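Long-range contacts in Sso-CP2 metallo-carboxypetidase (Sulfolobus solfataricus, PDB 4MMO), which probably acts as a zinc-dependent carboxypeptidase of the M20 peptidase family, removing residues from the C-terminal end of peptides: residues L177-L182 and P375-T380; L312-D317 and P346-V351. All blocks are in the same frame, centred on the assembly; numbering follows the deposited sequence.

Interaction 1 (L177-L182 and P375-T380); sequences LGVKGL and PNSAGT. With SO4 (sulfate ion), chain D.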
loop_
_atom_site.group_PDB
_atom_site.type_symbol
_atom_site.label_atom_id
_atom_site.label_comp_id
_atom_site.label_asym_id
_atom_site.label_seq_id
_atom_site.Cartn_x
_atom_site.Cartn_y
_atom_site.Cartn_z
ATOM N N LEU A 177 11.815 -22.806 24.177
ATOM C CA LEU A 177 12.877 -22.317 25.050
ATOM C C LEU A 177 13.370 -20.923 24.679
ATOM O O LEU A 177 14.494 -20.552 25.023
ATOM C CB LEU A 177 14.062 -23.286 25.008
ATOM C CG LEU A 177 13.726 -24.762 25.220
ATOM C CD1 LEU A 177 15.001 -25.588 25.248
ATOM C CD2 LEU A 177 12.933 -24.961 26.499
ATOM N N GLY A 178 12.548 -20.150 23.978
ATOM C CA GLY A 178 12.957 -18.812 23.595
ATOM C C GLY A 178 12.059 -18.133 22.581
ATOM O O GLY A 178 10.998 -18.638 22.228
ATOM N N VAL A 179 12.499 -16.968 22.119
ATOM C CA VAL A 179 11.776 -16.207 21.110
ATOM C C VAL A 179 12.744 -15.413 20.248
ATOM O O VAL A 179 13.850 -15.088 20.676
ATOM C CB VAL A 179 10.802 -15.199 21.751
ATOM C CG1 VAL A 179 9.739 -15.914 22.555
ATOM C CG2 VAL A 179 11.556 -14.211 22.636
ATOM N N LYS A 180 12.319 -15.088 19.034
ATOM C CA LYS A 180 13.052 -14.138 18.220
ATOM C C LYS A 180 12.744 -12.735 18.724
ATOM O O LYS A 180 11.677 -12.493 19.290
ATOM C CB LYS A 180 12.669 -14.274 16.750
ATOM C CG LYS A 180 13.214 -15.531 16.087
ATOM C CD LYS A 180 13.096 -15.441 14.578
ATOM C CE LYS A 180 13.446 -16.752 13.900
ATOM N NZ LYS A 180 13.329 -16.637 12.414
ATOM N N GLY A 181 13.691 -11.822 18.537
ATOM C CA GLY A 181 13.497 -10.436 18.910
ATOM C C GLY A 181 12.681 -9.721 17.855
ATOM O O GLY A 181 12.259 -10.335 16.874
ATOM N N LEU A 182 12.468 -8.422 18.042
ATOM C CA LEU A 182 11.621 -7.671 17.132
ATOM C C LEU A 182 11.942 -6.183 17.095
ATOM O O LEU A 182 12.275 -5.580 18.113
ATOM C CB LEU A 182 10.153 -7.871 17.513
ATOM C CG LEU A 182 9.111 -7.292 16.555
ATOM C CD1 LEU A 182 9.280 -7.836 15.146
ATOM C CD2 LEU A 182 7.725 -7.611 17.076
ATOM N N PRO A 375 14.170 -24.632 20.270
ATOM C CA PRO A 375 15.005 -23.671 21.000
ATOM C C PRO A 375 14.382 -22.276 21.088
ATOM O O PRO A 375 14.739 -21.502 21.976
ATOM C CB PRO A 375 16.296 -23.637 20.178
ATOM C CG PRO A 375 15.878 -24.011 18.800
ATOM C CD PRO A 375 14.743 -24.977 18.956
ATOM N N ASN A 376 13.466 -21.968 20.174
ATOM C CA ASN A 376 12.743 -20.698 20.194
ATOM C C ASN A 376 11.618 -20.716 19.176
ATOM O O ASN A 376 11.647 -21.497 18.228
ATOM C CB ASN A 376 13.678 -19.525 19.893
ATOM C CG ASN A 376 14.307 -19.620 18.515
ATOM O OD1 ASN A 376 15.374 -20.211 18.348
ATOM N ND2 ASN A 376 13.648 -19.033 17.521
ATOM N N SER A 377 10.625 -19.855 19.377
ATOM C CA SER A 377 9.526 -19.726 18.432
ATOM C C SER A 377 9.954 -18.858 17.256
ATOM O O SER A 377 10.924 -18.104 17.347
ATOM C CB SER A 377 8.306 -19.109 19.117
ATOM O OG SER A 377 8.636 -17.869 19.719
ATOM N N ALA A 378 9.232 -18.975 16.148
ATOM C CA ALA A 378 9.479 -18.130 14.989
ATOM C C ALA A 378 8.998 -16.717 15.293
ATOM O O ALA A 378 9.472 -15.745 14.705
ATOM C CB ALA A 378 8.761 -18.686 13.773
ATOM N N GLY A 379 8.059 -16.617 16.228
ATOM C CA GLY A 379 7.464 -15.346 16.599
ATOM C C GLY A 379 8.113 -14.715 17.815
ATOM O O GLY A 379 9.191 -15.134 18.251
ATOM N N THR A 380 7.436 -13.711 18.365
ATOM C CA THR A 380 8.002 -12.863 19.409
ATOM C C THR A 380 7.091 -12.798 20.626
ATOM O O THR A 380 5.876 -12.942 20.519
ATOM C CB THR A 380 8.248 -11.435 18.877
ATOM O OG1 THR A 380 9.207 -11.483 17.814
ATOM C CG2 THR A 380 8.768 -10.503 19.978
HETATM S S SO4 D . 4.176 -12.524 17.332
HETATM O O1 SO4 D . 3.525 -11.626 16.385
HETATM O O2 SO4 D . 3.753 -12.202 18.706
HETATM O O3 SO4 D . 3.842 -13.880 16.876
HETATM O O4 SO4 D . 5.625 -12.368 17.269
HETATM O O HOH W 1 10.693 -15.544 12.065
#

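Interaction 2 (L312-D317 and P346-V351); sequences LVPNQD and PVRTSV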
loop_
_atom_site.group_PDB
_atom_site.type_symbol
_atom_site.label_atom_id
_atom_site.label_comp_id
_atom_site.label_asym_id
_atom_site.label_seq_id
_atom_site.Cartn_x
_atom_site.Cartn_y
_atom_site.Cartn_z
ATOM N N LEU A 312 14.637 -10.917 15.060
ATOM C CA LEU A 312 16.024 -11.001 15.498
ATOM C C LEU A 312 16.325 -12.305 16.227
ATOM O O LEU A 312 15.429 -12.950 16.772
ATOM C CB LEU A 312 16.336 -9.817 16.411
ATOM C CG LEU A 312 16.033 -8.448 15.798
ATOM C CD1 LEU A 312 16.184 -7.346 16.835
ATOM C CD2 LEU A 312 16.941 -8.194 14.602
ATOM N N VAL A 313 17.600 -12.681 16.229
ATOM C CA VAL A 313 18.062 -13.881 16.911
ATOM C C VAL A 313 19.266 -13.514 17.770
ATOM O O VAL A 313 19.888 -12.478 17.542
ATOM C CB VAL A 313 18.447 -14.988 15.906
ATOM C CG1 VAL A 313 17.251 -15.356 15.042
ATOM C CG2 VAL A 313 19.615 -14.548 15.030
ATOM N N PRO A 314 19.597 -14.356 18.763
ATOM C CA PRO A 314 20.715 -14.036 19.658
ATOM C C PRO A 314 22.012 -13.838 18.876
ATOM O O PRO A 314 22.216 -14.614 17.947
ATOM C CB PRO A 314 20.817 -15.280 20.547
ATOM C CG PRO A 314 19.462 -15.894 20.505
ATOM C CD PRO A 314 18.954 -15.633 19.119
ATOM N N ASN A 315 22.861 -12.856 19.197
ATOM C CA ASN A 315 22.689 -11.913 20.299
ATOM C C ASN A 315 22.359 -10.516 19.785
ATOM O O ASN A 315 22.902 -9.524 20.271
ATOM C CB ASN A 315 23.979 -11.851 21.120
ATOM C CG ASN A 315 24.290 -13.166 21.814
ATOM O OD1 ASN A 315 23.466 -13.699 22.555
ATOM N ND2 ASN A 315 25.481 -13.703 21.566
ATOM N N GLN A 316 21.482 -10.431 18.790
ATOM C CA GLN A 316 21.128 -9.137 18.217
ATOM C C GLN A 316 20.361 -8.283 19.221
ATOM O O GLN A 316 19.479 -8.774 19.927
ATOM C CB GLN A 316 20.285 -9.309 16.956
ATOM C CG GLN A 316 21.024 -9.912 15.778
ATOM C CD GLN A 316 20.114 -10.085 14.583
ATOM O OE1 GLN A 316 19.082 -10.751 14.673
ATOM N NE2 GLN A 316 20.473 -9.463 13.462
ATOM N N ASP A 317 20.714 -7.003 19.271
ATOM C CA ASP A 317 20.057 -6.030 20.130
ATOM C C ASP A 317 19.203 -5.135 19.236
ATOM O O ASP A 317 19.730 -4.493 18.329
ATOM C CB ASP A 317 21.120 -5.201 20.858
ATOM C CG ASP A 317 20.533 -4.227 21.864
ATOM O OD1 ASP A 317 19.372 -3.794 21.702
ATOM O OD2 ASP A 317 21.253 -3.886 22.824
ATOM N N PRO A 346 15.819 -10.984 21.456
ATOM C CA PRO A 346 15.751 -12.435 21.254
ATOM C C PRO A 346 16.214 -13.172 22.505
ATOM O O PRO A 346 16.945 -12.590 23.308
ATOM C CB PRO A 346 16.736 -12.673 20.110
ATOM C CG PRO A 346 17.728 -11.577 20.249
ATOM C CD PRO A 346 16.944 -10.383 20.720
ATOM N N VAL A 347 15.797 -14.427 22.661
ATOM C CA VAL A 347 16.094 -15.208 23.857
ATOM C C VAL A 347 16.202 -16.687 23.520
ATOM O O VAL A 347 15.441 -17.200 22.702
ATOM C CB VAL A 347 14.977 -15.064 24.916
ATOM C CG1 VAL A 347 15.235 -15.970 26.122
ATOM C CG2 VAL A 347 14.843 -13.634 25.370
ATOM N N ARG A 348 17.147 -17.360 24.171
ATOM C CA ARG A 348 17.250 -18.812 24.132
ATOM C C ARG A 348 17.765 -19.299 25.475
ATOM O O ARG A 348 18.805 -18.840 25.943
ATOM C CB ARG A 348 18.198 -19.262 23.026
ATOM C CG ARG A 348 17.527 -19.439 21.693
ATOM C CD ARG A 348 18.518 -19.829 20.626
ATOM N NE ARG A 348 17.926 -19.715 19.299
ATOM C CZ ARG A 348 18.605 -19.448 18.188
ATOM N NH1 ARG A 348 19.920 -19.268 18.225
ATOM N NH2 ARG A 348 17.962 -19.363 17.034
ATOM N N THR A 349 17.035 -20.221 26.095
ATOM C CA THR A 349 17.405 -20.727 27.411
ATOM C C THR A 349 17.705 -22.219 27.351
ATOM O O THR A 349 17.448 -22.878 26.343
ATOM C CB THR A 349 16.294 -20.469 28.446
ATOM O OG1 THR A 349 15.136 -21.241 28.112
ATOM C CG2 THR A 349 15.934 -18.993 28.483
ATOM N N SER A 350 18.238 -22.744 28.447
ATOM C CA SER A 350 18.705 -24.122 28.492
ATOM C C SER A 350 17.576 -25.140 28.619
ATOM O O SER A 350 16.599 -24.928 29.336
ATOM C CB SER A 350 19.676 -24.306 29.658
ATOM O OG SER A 350 19.867 -25.681 29.931
ATOM N N VAL A 351 17.735 -26.261 27.926
ATOM C CA VAL A 351 16.811 -27.379 28.043
ATOM C C VAL A 351 17.010 -28.097 29.383
ATOM O O VAL A 351 16.179 -28.905 29.795
ATOM C CB VAL A 351 17.007 -28.374 26.869
ATOM C CG1 VAL A 351 18.347 -29.114 26.996
ATOM C CG2 VAL A 351 15.841 -29.355 26.776
#

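Interaction 1 (L177-L182 and P375-T380)
T380 and K180 meet through the threonine hydroxyl: T380 OG1 donates to K180 O over 3.0 Å, arriving 57° out of the carbonyl plane. A chi1 of -62° places OG1 beside the T380 backbone N, on the side where K180 O lies, and CG2 packs against L182 CB. R311 NH1 adds a weak hydrogen bond to the same hydroxyl. The backbone of K180 is also used in the other direction, since K180 N donates to G379 O at 3.2 Å. That carbonyl is gripped twice, because S377 OG reaches G379 O from the opposite face of its plane, at 3.2 Å. Farther back, S377 N gives G178 O a straight bond (3.1 Å, 160°), and N376 CB lies over the peptide that follows G178.

The N376 amide turns back on its own segment, ND2 binding S377 O; L277 O is a second acceptor for ND2, and R348 NE donates to OD1. The extended K180 chain crosses this amide, CG standing 3.8 Å from N376 ND2. Its buried ammonium is met by Y279 O, L276 O and a water that in turn donates to A378 O. A sulfate beside T380, probably from the crystallisation liquor, is bound by R311 and by H197 of the second subunit.

The loop between strand 372-374 and helix 383-389 thus lies along the start of strand 178-190, whose neighbours in the sheet are strands 299-312 and 337-348. The T380 side chain is about 10 Å from the bound zinc, and P375 packs on helix 239-247.

Interaction 2 (L312-D317 and P346-V351)
P314 and P346 make the main apolar contact, their rings passing alongside one another and running opposite ways, with P314 CD 3.8 Å from P346 CB. The P346 ring also lies against the backbone of 312-317: CG is 3.5 Å from V313 C, and CD comes to 3.1 Å from Q316 O, a close carbon-to-oxygen approach. P346 buries more area here than any other residue of the two segments. L312 adds a looser touch, from CB to P346 CD. In this way the turn between strand 299-312 and helix 318-331 packs on the end of strand 337-348; both strands pair with strand 178-190 in the antiparallel sheet.

The second kind is van der Waals packing of an aliphatic proline ring on a guanidinium face. R348 crosses P314 at about a right angle, and P314 CD sits 3.8 Å above the guanidinium plane, displaced toward its rim. With CG anti to the carbonyl carbon (chi1 -88°) and the chain extended as far as NE, the arginine carries its head across to the proline. NE is taken by N376, while NH2 makes a weak hydrogen bond to L277 O and NH1 a long, weak ion pair with E241.

Hydrogen bonds occur inside 312-317, none across the contact. V313 N donates to Q316 OE1 at 2.9 Å, in the carbonyl plane and nearly straight (163°), while Q316 N returns a bond to V313 O. The two bonds close the turn that contains the cis peptide bond before N315. F230 O accepts from Q316 NE2. D317 is the N-cap of helix 318-331, binding Y319 N.

The P346 nitrogen, a tertiary amide, has no N-H; the residue meets the turn with its ring carbons, while Y388 OH binds its carbonyl. The contact therefore depends on shape, the V313 and Q316 N-H groups, the Q316 amide and R348 NE finding partners elsewhere.

Both contacts are buried and adjoin the same antiparallel sheet, their centres about 7 Å apart, with interaction 2 nested along the chain inside the loop closed by interaction 1. Strand 178-190 connects them: G181 N probably donates to L312 O at 2.7 Å. A second bridge runs between side chains, where R348 of interaction 2 meets N376 of interaction 1. Interaction 1 lies nearer the centre of the chain, close to the zinc site and the second subunit, and relies on hydrogen bonds. Interaction 2, farther out and away from the annotated sites, touches no other chain of the assembly and relies on proline packing.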